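Local coordinates for protein PrgB (Enterococcus faecalis, PDB 6EVU) that promotes aggregation, biofilm formation and conjugation by binding and compacting DNA, this chain being its adhesin domain, at residues K50-T55 with A101-K106; R73-G78 with S142-A147; S199-L204 with D258-G263; F282-T287 with S298-A303. One frame throughout, in Å; residues are numbered along the deposited sequence.

Contact 1 (K50-T55 with A101-K106)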
loop_
_atom_site.group_PDB
_atom_site.type_symbol
_atom_site.label_atom_id
_atom_site.label_comp_id
_atom_site.label_asym_id
_atom_site.label_seq_id
_atom_site.Cartn_x
_atom_site.Cartn_y
_atom_site.Cartn_z
ATOM N N LYS A 50 -10.405 1.841 -17.116
ATOM C CA LYS A 50 -11.858 1.942 -17.226
ATOM C C LYS A 50 -12.434 2.377 -15.881
ATOM O O LYS A 50 -11.896 2.005 -14.827
ATOM C CB LYS A 50 -12.486 0.607 -17.628
ATOM C CG LYS A 50 -12.152 0.082 -19.007
ATOM C CD LYS A 50 -12.917 -1.267 -19.229
ATOM C CE LYS A 50 -12.911 -1.700 -20.683
ATOM N NZ LYS A 50 -11.557 -2.148 -21.099
ATOM N N PHE A 51 -13.477 3.224 -15.913
ATOM C CA PHE A 51 -14.103 3.702 -14.674
ATOM C C PHE A 51 -15.239 2.783 -14.270
ATOM O O PHE A 51 -15.937 2.232 -15.130
ATOM C CB PHE A 51 -14.649 5.127 -14.822
ATOM C CG PHE A 51 -13.574 6.150 -15.016
ATOM C CD1 PHE A 51 -13.256 6.586 -16.302
ATOM C CD2 PHE A 51 -12.831 6.631 -13.932
ATOM C CE1 PHE A 51 -12.250 7.502 -16.497
ATOM C CE2 PHE A 51 -11.815 7.576 -14.128
ATOM C CZ PHE A 51 -11.519 8.000 -15.396
ATOM N N ILE A 52 -15.400 2.582 -12.958
ATOM C CA ILE A 52 -16.531 1.847 -12.385
ATOM C C ILE A 52 -17.545 2.858 -11.890
ATOM O O ILE A 52 -17.226 3.722 -11.064
ATOM C CB ILE A 52 -16.087 0.926 -11.253
ATOM C CG1 ILE A 52 -15.043 -0.052 -11.799
ATOM C CG2 ILE A 52 -17.307 0.219 -10.626
ATOM C CD1 ILE A 52 -14.246 -0.817 -10.666
ATOM N N LYS A 53 -18.757 2.777 -12.406
ATOM C CA LYS A 53 -19.829 3.617 -11.875
ATOM C C LYS A 53 -20.025 3.370 -10.381
ATOM O O LYS A 53 -20.099 2.218 -9.936
ATOM C CB LYS A 53 -21.170 3.327 -12.586
ATOM C CG LYS A 53 -21.157 3.364 -14.068
ATOM C CD LYS A 53 -22.512 2.860 -14.563
ATOM C CE LYS A 53 -23.199 3.909 -15.366
ATOM N NZ LYS A 53 -24.295 3.263 -16.141
ATOM N N ALA A 54 -20.121 4.469 -9.618
ATOM C CA ALA A 54 -20.410 4.396 -8.192
ATOM C C ALA A 54 -21.628 3.532 -7.916
ATOM O O ALA A 54 -21.636 2.759 -6.950
ATOM C CB ALA A 54 -20.620 5.814 -7.628
ATOM N N THR A 55 -22.668 3.623 -8.772
ATOM C CA THR A 55 -23.864 2.823 -8.512
ATOM C C THR A 55 -23.603 1.325 -8.680
ATOM O O THR A 55 -24.290 0.519 -8.052
ATOM C CB THR A 55 -25.028 3.287 -9.389
ATOM O OG1 THR A 55 -24.677 3.205 -10.774
ATOM C CG2 THR A 55 -25.300 4.733 -9.084
ATOM N N ALA A 101 -13.799 5.297 -8.399
ATOM C CA ALA A 101 -13.688 3.850 -8.579
ATOM C C ALA A 101 -13.178 3.533 -9.988
ATOM O O ALA A 101 -13.711 4.045 -10.980
ATOM C CB ALA A 101 -15.041 3.153 -8.350
ATOM N N VAL A 102 -12.170 2.673 -10.084
ATOM C CA VAL A 102 -11.482 2.427 -11.356
ATOM C C VAL A 102 -11.168 0.941 -11.457
ATOM O O VAL A 102 -10.846 0.304 -10.449
ATOM C CB VAL A 102 -10.179 3.260 -11.453
ATOM C CG1 VAL A 102 -9.410 2.957 -12.754
ATOM C CG2 VAL A 102 -10.488 4.751 -11.319
ATOM N N LEU A 103 -11.256 0.366 -12.682
ATOM C CA LEU A 103 -10.880 -1.047 -12.829
ATOM C C LEU A 103 -9.406 -1.108 -13.207
ATOM O O LEU A 103 -8.995 -0.437 -14.171
ATOM C CB LEU A 103 -11.708 -1.729 -13.930
ATOM C CG LEU A 103 -11.450 -3.250 -14.005
ATOM C CD1 LEU A 103 -12.259 -3.978 -12.967
ATOM C CD2 LEU A 103 -11.981 -3.771 -15.371
ATOM N N LEU A 104 -8.600 -1.909 -12.482
ATOM C CA LEU A 104 -7.203 -2.145 -12.871
ATOM C C LEU A 104 -7.100 -3.464 -13.618
ATOM O O LEU A 104 -7.646 -4.491 -13.186
ATOM C CB LEU A 104 -6.239 -2.200 -11.671
ATOM C CG LEU A 104 -6.264 -0.953 -10.769
ATOM C CD1 LEU A 104 -5.260 -1.236 -9.637
ATOM C CD2 LEU A 104 -5.847 0.224 -11.567
ATOM N N GLU A 105 -6.394 -3.437 -14.758
ATOM C CA GLU A 105 -6.283 -4.613 -15.604
ATOM C C GLU A 105 -4.816 -4.833 -15.914
ATOM O O GLU A 105 -4.026 -3.886 -15.950
ATOM C CB GLU A 105 -7.078 -4.429 -16.924
ATOM C CG GLU A 105 -8.589 -4.226 -16.654
ATOM C CD GLU A 105 -9.331 -4.031 -17.952
ATOM O OE1 GLU A 105 -9.600 -2.870 -18.365
ATOM O OE2 GLU A 105 -9.596 -5.060 -18.592
ATOM N N LYS A 106 -4.481 -6.096 -16.210
ATOM C CA LYS A 106 -3.127 -6.431 -16.585
ATOM C C LYS A 106 -2.716 -5.602 -17.799
ATOM O O LYS A 106 -3.499 -5.448 -18.747
ATOM C CB LYS A 106 -3.052 -7.930 -16.921
ATOM C CG LYS A 106 -1.622 -8.500 -16.906
ATOM C CD LYS A 106 -0.999 -8.478 -15.523
ATOM C CE LYS A 106 0.460 -9.008 -15.494
ATOM N NZ LYS A 106 1.559 -8.069 -15.914
HETATM O O HOH W 1 -8.925 -0.610 -17.060
#
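Lys50 O takes the backbone N-H of Leu103, N to O 2.8 Å. The CA of Val102 makes a longer C-H...O contact with the same Lys50 oxygen at 3.5 Å. Two residues on, Ile52 N donates to Ala101 O over 3.0 Å. The short, weakly bonded strand 50-51 runs antiparallel to strand 99-104 here, with Phe51 and Val102 a non-hydrogen-bonded pair. Their side chains run side by side on one face, Phe51 CD2 4.0 Å from Val102 CG2, and both touch Ile46 of strand 42-47, which belongs to the larger sheet. This packing of two sheets is consistent with the beta-supersandwich of antigen I/II family adhesins. Ile52 CB rests on Ala101 CB, while its CD1 reaches over the Val102 carbonyl (3.6 Å to Val102 O). At the outer end, the Lys50 chain runs straight until it bends at its last torsion (chi4 71°), which brings NZ to Glu105 OE1 in a weak salt bridge of 3.4 Å. A water accepts from Lys50 N and lies 2.7 Å from Glu105 OE1.

Contact 2 (R73-G78 with S142-A147). With PO4 (phosphate ion), chain B.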
loop_
_atom_site.group_PDB
_atom_site.type_symbol
_atom_site.label_atom_id
_atom_site.label_comp_id
_atom_site.label_asym_id
_atom_site.label_seq_id
_atom_site.Cartn_x
_atom_site.Cartn_y
_atom_site.Cartn_z
ATOM N N ARG A 73 -14.489 -6.403 -2.671
ATOM C CA ARG A 73 -14.376 -7.826 -2.940
ATOM C C ARG A 73 -15.471 -8.456 -3.796
ATOM O O ARG A 73 -16.195 -9.318 -3.368
ATOM C CB ARG A 73 -14.231 -8.595 -1.628
ATOM C CG ARG A 73 -12.966 -8.285 -0.866
ATOM C CD ARG A 73 -12.773 -9.213 0.312
ATOM N NE ARG A 73 -13.956 -9.198 1.137
ATOM C CZ ARG A 73 -14.129 -8.409 2.182
ATOM N NH1 ARG A 73 -13.178 -7.600 2.582
ATOM N NH2 ARG A 73 -15.256 -8.454 2.837
ATOM N N LYS A 74 -15.551 -7.989 -5.020
ATOM C CA LYS A 74 -16.443 -8.501 -6.024
ATOM C C LYS A 74 -15.705 -8.370 -7.356
ATOM O O LYS A 74 -14.821 -7.550 -7.506
ATOM C CB LYS A 74 -17.809 -7.829 -6.016
ATOM C CG LYS A 74 -17.845 -6.349 -6.295
ATOM C CD LYS A 74 -19.282 -5.869 -6.424
ATOM C CE LYS A 74 -19.386 -4.354 -6.373
ATOM N NZ LYS A 74 -19.269 -3.866 -4.990
ATOM N N ASP A 75 -16.068 -9.202 -8.308
ATOM C CA ASP A 75 -15.392 -9.203 -9.601
ATOM C C ASP A 75 -16.115 -8.207 -10.492
ATOM O O ASP A 75 -17.285 -8.421 -10.834
ATOM C CB ASP A 75 -15.443 -10.611 -10.188
ATOM C CG ASP A 75 -14.577 -10.758 -11.416
ATOM O OD1 ASP A 75 -14.246 -9.768 -12.062
ATOM O OD2 ASP A 75 -14.195 -11.899 -11.714
ATOM N N MET A 76 -15.439 -7.125 -10.860
ATOM C CA MET A 76 -16.049 -6.115 -11.728
ATOM C C MET A 76 -15.523 -6.181 -13.155
ATOM O O MET A 76 -15.733 -5.234 -13.917
ATOM C CB MET A 76 -15.827 -4.724 -11.147
ATOM C CG MET A 76 -16.455 -4.586 -9.788
ATOM S SD MET A 76 -18.228 -4.803 -9.766
ATOM C CE MET A 76 -18.869 -3.180 -10.233
ATOM N N GLY A 77 -14.798 -7.243 -13.513
ATOM C CA GLY A 77 -14.391 -7.405 -14.902
ATOM C C GLY A 77 -15.621 -7.379 -15.786
ATOM O O GLY A 77 -16.576 -8.103 -15.523
ATOM N N GLY A 78 -15.652 -6.500 -16.776
ATOM C CA GLY A 78 -16.848 -6.366 -17.593
ATOM C C GLY A 78 -17.984 -5.596 -16.948
ATOM O O GLY A 78 -19.064 -5.495 -17.550
ATOM N N SER A 142 -11.816 -12.880 -13.506
ATOM C CA SER A 142 -11.443 -11.984 -14.578
ATOM C C SER A 142 -9.999 -11.547 -14.480
ATOM O O SER A 142 -9.530 -10.861 -15.387
ATOM C CB SER A 142 -12.348 -10.753 -14.570
ATOM O OG SER A 142 -12.132 -9.976 -13.380
ATOM N N GLY A 143 -9.305 -11.847 -13.376
ATOM C CA GLY A 143 -7.937 -11.363 -13.265
ATOM C C GLY A 143 -7.793 -9.853 -13.212
ATOM O O GLY A 143 -6.729 -9.319 -13.584
ATOM N N THR A 144 -8.798 -9.154 -12.680
ATOM C CA THR A 144 -8.769 -7.707 -12.557
ATOM C C THR A 144 -8.724 -7.330 -11.089
ATOM O O THR A 144 -8.959 -8.157 -10.199
ATOM C CB THR A 144 -10.009 -7.051 -13.190
ATOM O OG1 THR A 144 -11.187 -7.558 -12.567
ATOM C CG2 THR A 144 -10.058 -7.382 -14.708
ATOM N N LEU A 145 -8.467 -6.052 -10.834
ATOM C CA LEU A 145 -8.609 -5.515 -9.480
ATOM C C LEU A 145 -9.480 -4.280 -9.547
ATOM O O LEU A 145 -9.537 -3.591 -10.576
ATOM C CB LEU A 145 -7.250 -5.112 -8.834
ATOM C CG LEU A 145 -6.320 -6.275 -8.550
ATOM C CD1 LEU A 145 -4.935 -5.666 -8.292
ATOM C CD2 LEU A 145 -6.755 -7.259 -7.513
ATOM N N ASN A 146 -10.169 -3.983 -8.425
ATOM C CA ASN A 146 -10.906 -2.748 -8.313
ATOM C C ASN A 146 -10.096 -1.794 -7.444
ATOM O O ASN A 146 -9.458 -2.209 -6.487
ATOM C CB ASN A 146 -12.270 -2.987 -7.678
ATOM C CG ASN A 146 -12.998 -4.177 -8.288
ATOM O OD1 ASN A 146 -13.025 -4.333 -9.507
ATOM N ND2 ASN A 146 -13.589 -5.039 -7.429
ATOM N N ALA A 147 -10.206 -0.506 -7.753
ATOM C CA ALA A 147 -9.484 0.500 -7.003
ATOM C C ALA A 147 -10.421 1.642 -6.712
ATOM O O ALA A 147 -11.240 2.038 -7.552
ATOM C CB ALA A 147 -8.271 1.019 -7.768
HETATM P P PO4 B . -14.995 -12.922 1.136
HETATM O O1 PO4 B . -14.551 -12.819 2.583
HETATM O O2 PO4 B . -13.836 -13.519 0.338
HETATM O O3 PO4 B . -16.173 -13.878 1.057
HETATM O O4 PO4 B . -15.464 -11.639 0.512
HETATM O O HOH W 2 -12.527 -6.942 -10.117
#
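Asp75, which closes its own Asx turn by taking Gly77 N on OD1 (3.0 Å) nearly along the C-O bond, also meets Ser142. With CG anti to the backbone N (chi1 -171°), the Asp75 carboxylate swings from the irregular segment 73-78 across to the loop that leads into strand 145-150. There OD2 takes the backbone N of Ser142 on its syn lone pair at 3.1 Å. OD1 also receives the Ser142 hydroxyl OG, though the modelled length of 2.5 Å is very short and doubtful. The bonds from Ser142 N to OD2 and from Gly77 N to OD1 grip both oxygens and should keep the carboxylate from rotating.

Four residues further on, Asn146 reaches back from the strand. Its ND2 gives one N-H to Lys74 O over 2.8 Å, with the acceptor almost in the amide plane, and is also bonded to Leu72 O. Its OD1 lies 3.3 Å from Met76 CB, the two side chains crossing at about a right angle. A bridging water accepts from Met76 N, donates to Asn146 OD1 at 2.7 Å and also bonds Thr144 OG1. At the far end, past the helix 68-72, the Arg73 chain bends at chi3 (-53°), and its NE donates to O4 of a phosphate ion, probably from the crystallisation liquor, at 2.9 Å.

Contact 3 (S199-L204 with D258-G263). With TRS (2-amino-2-hydroxymethyl-propane-1,3-diol), chain C.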
loop_
_atom_site.group_PDB
_atom_site.type_symbol
_atom_site.label_atom_id
_atom_site.label_comp_id
_atom_site.label_asym_id
_atom_site.label_seq_id
_atom_site.Cartn_x
_atom_site.Cartn_y
_atom_site.Cartn_z
ATOM N N SER A 199 1.177 -0.471 8.465
ATOM C CA SER A 199 -0.081 -1.170 8.627
ATOM C C SER A 199 -0.071 -2.486 7.846
ATOM O O SER A 199 -1.014 -2.820 7.092
ATOM C CB SER A 199 -1.226 -0.258 8.186
ATOM O OG SER A 199 -2.475 -0.725 8.643
ATOM N N LEU A 200 1.035 -3.233 7.910
ATOM C CA LEU A 200 1.066 -4.488 7.142
ATOM C C LEU A 200 0.658 -5.601 8.100
ATOM O O LEU A 200 1.492 -6.281 8.706
ATOM C CB LEU A 200 2.423 -4.746 6.483
ATOM C CG LEU A 200 2.869 -3.638 5.519
ATOM C CD1 LEU A 200 4.309 -3.847 5.061
ATOM C CD2 LEU A 200 1.901 -3.627 4.328
ATOM N N ASN A 201 -0.655 -5.740 8.282
ATOM C CA ASN A 201 -1.179 -6.719 9.220
ATOM C C ASN A 201 -1.116 -8.126 8.622
ATOM O O ASN A 201 -1.067 -8.322 7.405
ATOM C CB ASN A 201 -2.637 -6.433 9.581
ATOM C CG ASN A 201 -3.562 -6.445 8.346
ATOM O OD1 ASN A 201 -3.428 -5.605 7.460
ATOM N ND2 ASN A 201 -4.453 -7.426 8.267
ATOM N N SER A 202 -1.182 -9.118 9.503
ATOM C CA SER A 202 -1.089 -10.510 9.098
ATOM C C SER A 202 -1.844 -11.390 10.078
ATOM O O SER A 202 -1.762 -11.200 11.299
ATOM C CB SER A 202 0.356 -10.983 9.020
ATOM O OG SER A 202 0.371 -12.359 8.708
ATOM N N SER A 203 -2.579 -12.349 9.525
ATOM C CA SER A 203 -3.313 -13.345 10.284
ATOM C C SER A 203 -2.820 -14.750 9.950
ATOM O O SER A 203 -3.503 -15.734 10.232
ATOM C CB SER A 203 -4.805 -13.203 9.996
ATOM O OG SER A 203 -5.037 -13.447 8.614
ATOM N N LEU A 204 -1.619 -14.851 9.380
ATOM C CA LEU A 204 -1.125 -16.095 8.804
ATOM C C LEU A 204 -0.887 -17.153 9.875
ATOM O O LEU A 204 -0.261 -16.888 10.907
ATOM C CB LEU A 204 0.181 -15.851 8.059
ATOM C CG LEU A 204 0.067 -15.270 6.646
ATOM C CD1 LEU A 204 1.451 -14.850 6.240
ATOM C CD2 LEU A 204 -0.518 -16.294 5.665
ATOM N N ASP A 258 -4.126 -4.245 19.183
ATOM C CA ASP A 258 -2.959 -3.950 20.012
ATOM C C ASP A 258 -1.910 -3.087 19.326
ATOM O O ASP A 258 -0.966 -2.667 20.005
ATOM C CB ASP A 258 -2.247 -5.228 20.472
ATOM C CG ASP A 258 -3.048 -6.045 21.428
ATOM O OD1 ASP A 258 -3.646 -5.481 22.378
ATOM O OD2 ASP A 258 -3.027 -7.281 21.254
ATOM N N TRP A 259 -2.009 -2.844 18.009
ATOM C CA TRP A 259 -0.952 -2.118 17.302
ATOM C C TRP A 259 -1.443 -1.410 16.032
ATOM O O TRP A 259 -0.934 -0.340 15.695
ATOM C CB TRP A 259 0.186 -3.096 16.944
ATOM C CG TRP A 259 -0.262 -4.162 16.015
ATOM C CD1 TRP A 259 -0.848 -5.352 16.327
ATOM C CD2 TRP A 259 -0.209 -4.102 14.589
ATOM N NE1 TRP A 259 -1.149 -6.053 15.168
ATOM C CE2 TRP A 259 -0.761 -5.297 14.093
ATOM C CE3 TRP A 259 0.280 -3.160 13.697
ATOM C CZ2 TRP A 259 -0.870 -5.562 12.721
ATOM C CZ3 TRP A 259 0.158 -3.416 12.305
ATOM C CH2 TRP A 259 -0.401 -4.612 11.848
ATOM N N ASP A 260 -2.424 -1.996 15.330
ATOM C CA ASP A 260 -2.750 -1.598 13.944
ATOM C C ASP A 260 -3.727 -0.427 13.967
ATOM O O ASP A 260 -4.930 -0.543 13.739
ATOM C CB ASP A 260 -3.303 -2.769 13.154
ATOM C CG ASP A 260 -3.379 -2.465 11.640
ATOM O OD1 ASP A 260 -2.953 -1.348 11.222
ATOM O OD2 ASP A 260 -3.837 -3.355 10.889
ATOM N N ALA A 261 -3.175 0.719 14.302
ATOM C CA ALA A 261 -3.899 1.968 14.236
ATOM C C ALA A 261 -2.861 3.017 13.897
ATOM O O ALA A 261 -1.710 2.916 14.326
ATOM C CB ALA A 261 -4.608 2.292 15.550
ATOM N N VAL A 262 -3.250 3.983 13.082
ATOM C CA VAL A 262 -2.361 5.094 12.807
ATOM C C VAL A 262 -2.137 5.875 14.088
ATOM O O VAL A 262 -3.089 6.232 14.795
ATOM C CB VAL A 262 -2.941 5.983 11.705
ATOM C CG1 VAL A 262 -2.126 7.251 11.623
ATOM C CG2 VAL A 262 -2.919 5.246 10.394
ATOM N N GLY A 263 -0.872 6.135 14.399
ATOM C CA GLY A 263 -0.532 6.814 15.617
ATOM C C GLY A 263 -0.286 5.920 16.810
ATOM O O GLY A 263 0.003 6.438 17.888
HETATM C C TRS C . -5.145 -2.409 6.874
HETATM C C1 TRS C . -5.588 -2.400 8.366
HETATM C C2 TRS C . -5.070 -0.991 6.299
HETATM C C3 TRS C . -6.122 -3.274 6.035
HETATM N N TRS C . -3.795 -2.946 6.862
HETATM O O1 TRS C . -5.404 -3.754 8.772
HETATM O O2 TRS C . -4.279 -0.155 7.103
HETATM O O3 TRS C . -5.807 -3.002 4.646
#
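Ser199 and Asp260 are joined directly and also through a bound Tris molecule, probably from the crystallisation liquor, while an inverse gamma turn stands on each side: Leu200 is the centre of one, Asp260 of the other. The turn at Asp260 is closed by Ala261 N to Trp259 O at 2.8 Å; that at Leu200 has only a weak bond.

Ser199, in a left-handed backbone conformation, holds OG anti to its own N (chi1 -164°) and donates to the syn lone pair of Asp260 OD1 over 2.7 Å. The same OG accepts from the Tris N at 3.1 Å; its approach to Tris O2 is too short for much weight. Asp260 splits its carboxylate between partners: OD1 serves Ser199, while OD2 receives the Tris O1 at 2.7 Å as well as Asn256 ND2. Two residues after Ser199, Asn201 OD1 takes the same Tris N at 2.8 Å, and its ND2 is bonded to Asp246 OD2, which helps to fix the amide.

Next to these polar groups, Trp259 presents the edge of its ring to the backbone of 199-201, with CH2 3.5 Å from Asn201 CA. Asp260 CB lies over one face of the indole, towards its rim, and the indole NE1 is bonded to Ile245 O.

Glu212 OE2 and Trp301 N also bond the Tris, in a site formed by loops and the strands 211-215 and 299-302. Such molecules often mark pockets, and this one may lie in or near the cleft proposed for antigen I/II family adhesins.

Contact 4 (F282-T287 with S298-A303)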
loop_
_atom_site.group_PDB
_atom_site.type_symbol
_atom_site.label_atom_id
_atom_site.label_comp_id
_atom_site.label_asym_id
_atom_site.label_seq_id
_atom_site.Cartn_x
_atom_site.Cartn_y
_atom_site.Cartn_z
ATOM N N PHE A 282 7.580 0.442 -6.156
ATOM C CA PHE A 282 7.589 -0.785 -5.358
ATOM C C PHE A 282 6.229 -1.435 -5.561
ATOM O O PHE A 282 5.335 -0.844 -6.191
ATOM C CB PHE A 282 7.848 -0.498 -3.873
ATOM C CG PHE A 282 6.782 0.369 -3.252
ATOM C CD1 PHE A 282 6.804 1.742 -3.393
ATOM C CD2 PHE A 282 5.725 -0.236 -2.544
ATOM C CE1 PHE A 282 5.784 2.536 -2.883
ATOM C CE2 PHE A 282 4.694 0.534 -2.003
ATOM C CZ PHE A 282 4.714 1.929 -2.182
ATOM N N SER A 283 6.067 -2.672 -5.044
ATOM C CA SER A 283 4.731 -3.290 -5.102
ATOM C C SER A 283 4.141 -3.558 -3.723
ATOM O O SER A 283 4.864 -3.752 -2.727
ATOM C CB SER A 283 4.765 -4.603 -5.910
ATOM O OG SER A 283 5.131 -4.283 -7.223
ATOM N N PHE A 284 2.808 -3.587 -3.648
ATOM C CA PHE A 284 2.159 -3.930 -2.380
ATOM C C PHE A 284 1.051 -4.933 -2.663
ATOM O O PHE A 284 0.516 -4.984 -3.766
ATOM C CB PHE A 284 1.633 -2.673 -1.615
ATOM C CG PHE A 284 0.600 -1.865 -2.406
ATOM C CD1 PHE A 284 -0.740 -2.145 -2.295
ATOM C CD2 PHE A 284 1.019 -0.837 -3.241
ATOM C CE1 PHE A 284 -1.690 -1.401 -3.014
ATOM C CE2 PHE A 284 0.055 -0.062 -3.969
ATOM C CZ PHE A 284 -1.291 -0.387 -3.846
ATOM N N GLY A 285 0.626 -5.685 -1.662
ATOM C CA GLY A 285 -0.396 -6.660 -1.956
ATOM C C GLY A 285 -0.823 -7.468 -0.758
ATOM O O GLY A 285 -0.669 -7.046 0.402
ATOM N N MET A 286 -1.502 -8.555 -1.070
ATOM C CA MET A 286 -2.002 -9.478 -0.063
ATOM C C MET A 286 -1.692 -10.897 -0.508
ATOM O O MET A 286 -1.939 -11.244 -1.665
ATOM C CB MET A 286 -3.513 -9.315 0.155
ATOM C CG MET A 286 -3.946 -7.845 0.233
ATOM S SD MET A 286 -5.781 -7.730 0.296
ATOM C CE MET A 286 -6.096 -8.291 1.997
ATOM N N THR A 287 -1.200 -11.729 0.427
ATOM C CA THR A 287 -0.877 -13.118 0.118
ATOM C C THR A 287 -1.528 -14.084 1.112
ATOM O O THR A 287 -1.541 -13.846 2.326
ATOM C CB THR A 287 0.637 -13.349 0.081
ATOM O OG1 THR A 287 0.850 -14.662 -0.425
ATOM C CG2 THR A 287 1.272 -13.202 1.495
ATOM N N SER A 298 -8.666 -10.307 0.188
ATOM C CA SER A 298 -8.430 -9.782 -1.144
ATOM C C SER A 298 -8.833 -8.311 -1.326
ATOM O O SER A 298 -8.978 -7.862 -2.473
ATOM C CB SER A 298 -9.150 -10.661 -2.226
ATOM O OG SER A 298 -10.528 -10.909 -1.868
ATOM N N ALA A 299 -8.976 -7.534 -0.255
ATOM C CA ALA A 299 -9.080 -6.092 -0.423
ATOM C C ALA A 299 -8.303 -5.409 0.697
ATOM O O ALA A 299 -8.349 -5.845 1.845
ATOM C CB ALA A 299 -10.537 -5.624 -0.351
ATOM N N GLN A 300 -7.618 -4.308 0.341
ATOM C CA GLN A 300 -6.757 -3.672 1.333
ATOM C C GLN A 300 -6.779 -2.159 1.142
ATOM O O GLN A 300 -7.137 -1.629 0.088
ATOM C CB GLN A 300 -5.309 -4.196 1.201
ATOM C CG GLN A 300 -4.618 -3.639 -0.046
ATOM C CD GLN A 300 -3.331 -4.397 -0.367
ATOM O OE1 GLN A 300 -3.165 -4.980 -1.421
ATOM N NE2 GLN A 300 -2.390 -4.348 0.557
ATOM N N TRP A 301 -6.319 -1.470 2.203
ATOM C CA TRP A 301 -6.078 -0.036 2.132
ATOM C C TRP A 301 -4.574 0.159 2.114
ATOM O O TRP A 301 -3.900 -0.352 3.011
ATOM C CB TRP A 301 -6.700 0.631 3.366
ATOM C CG TRP A 301 -6.356 2.102 3.506
ATOM C CD1 TRP A 301 -6.052 2.953 2.504
ATOM C CD2 TRP A 301 -6.282 2.871 4.725
ATOM N NE1 TRP A 301 -5.767 4.209 2.984
ATOM C CE2 TRP A 301 -5.903 4.183 4.351
ATOM C CE3 TRP A 301 -6.453 2.567 6.087
ATOM C CZ2 TRP A 301 -5.728 5.204 5.318
ATOM C CZ3 TRP A 301 -6.306 3.587 7.028
ATOM C CH2 TRP A 301 -5.916 4.868 6.631
ATOM N N PHE A 302 -4.059 0.861 1.109
ATOM C CA PHE A 302 -2.635 1.191 1.050
ATOM C C PHE A 302 -2.518 2.710 1.102
ATOM O O PHE A 302 -2.844 3.392 0.139
ATOM C CB PHE A 302 -1.912 0.659 -0.191
ATOM C CG PHE A 302 -0.441 0.923 -0.092
ATOM C CD1 PHE A 302 0.343 0.092 0.729
ATOM C CD2 PHE A 302 0.100 2.065 -0.612
ATOM C CE1 PHE A 302 1.687 0.332 0.906
ATOM C CE2 PHE A 302 1.493 2.356 -0.410
ATOM C CZ PHE A 302 2.262 1.491 0.346
ATOM N N ALA A 303 -1.993 3.229 2.207
ATOM C CA ALA A 303 -1.747 4.656 2.359
ATOM C C ALA A 303 -0.269 4.944 2.126
ATOM O O ALA A 303 0.591 4.197 2.615
ATOM C CB ALA A 303 -2.135 5.105 3.766
HETATM O O HOH W 3 -2.340 -4.594 -4.245
#
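An aromatic cluster between two beta-sheets joins strand 280-287, of the larger antiparallel sheet, to strand 299-302, of the smaller one; the axes of the short segments 282-287 and 299-302 come within 7.6 Å, running at 148°, in the buried core of the sandwich. Phe284 and Phe302 form an offset stack, centroids 4.2 Å apart and planes only 12° from parallel. The CB of Phe302 also lies over the Phe284 face, making a CH-pi contact. Phe302 CG is anti to the backbone N (chi1 -174°), which sends the ring on towards Phe282; there CZ of Phe302 meets Phe282 CE2 at 3.5 Å, the planes oblique. Phe282 in turn meets the ring of Tyr195.

Further along the strands, the extended Gln300 chain reaches across to segment 282-287. Its OE1 comes to the edge of the Phe284 ring, and its NE2 donates to Gly285 O at 3.2 Å, in a bent bond from well above the carbonyl plane. Met286 slides past Gln300 in the opposite direction, its CG 3.4 Å from Gln300 OE1 and its SD 3.2 Å from Ala299 N. One water gives hydrogens to both Phe284 O and Gln300 OE1, 2.9 Å from the former.

Overall arrangement
Contacts 1 and 2 come first, their segments alternating along the chain, and lie side by side with centres 8 Å apart: strands 99-104 and 145-150 are neighbours in the smaller sheet, bonded through Leu104 N to Leu145 O. Contact 4, about 15 Å from contact 2 between centres, lies near the middle of the chain and ties strand 299-302 of that sheet to strand 280-287 of the larger one; Arg73 packs on Ser298 and Ala299. Contact 3, in the loops, is about 13 Å from contact 4 and 28 Å from contact 1 between centres, on the opposite side of the chain's centre from contact 1. All four lie within the one GbpC-like adhesin domain.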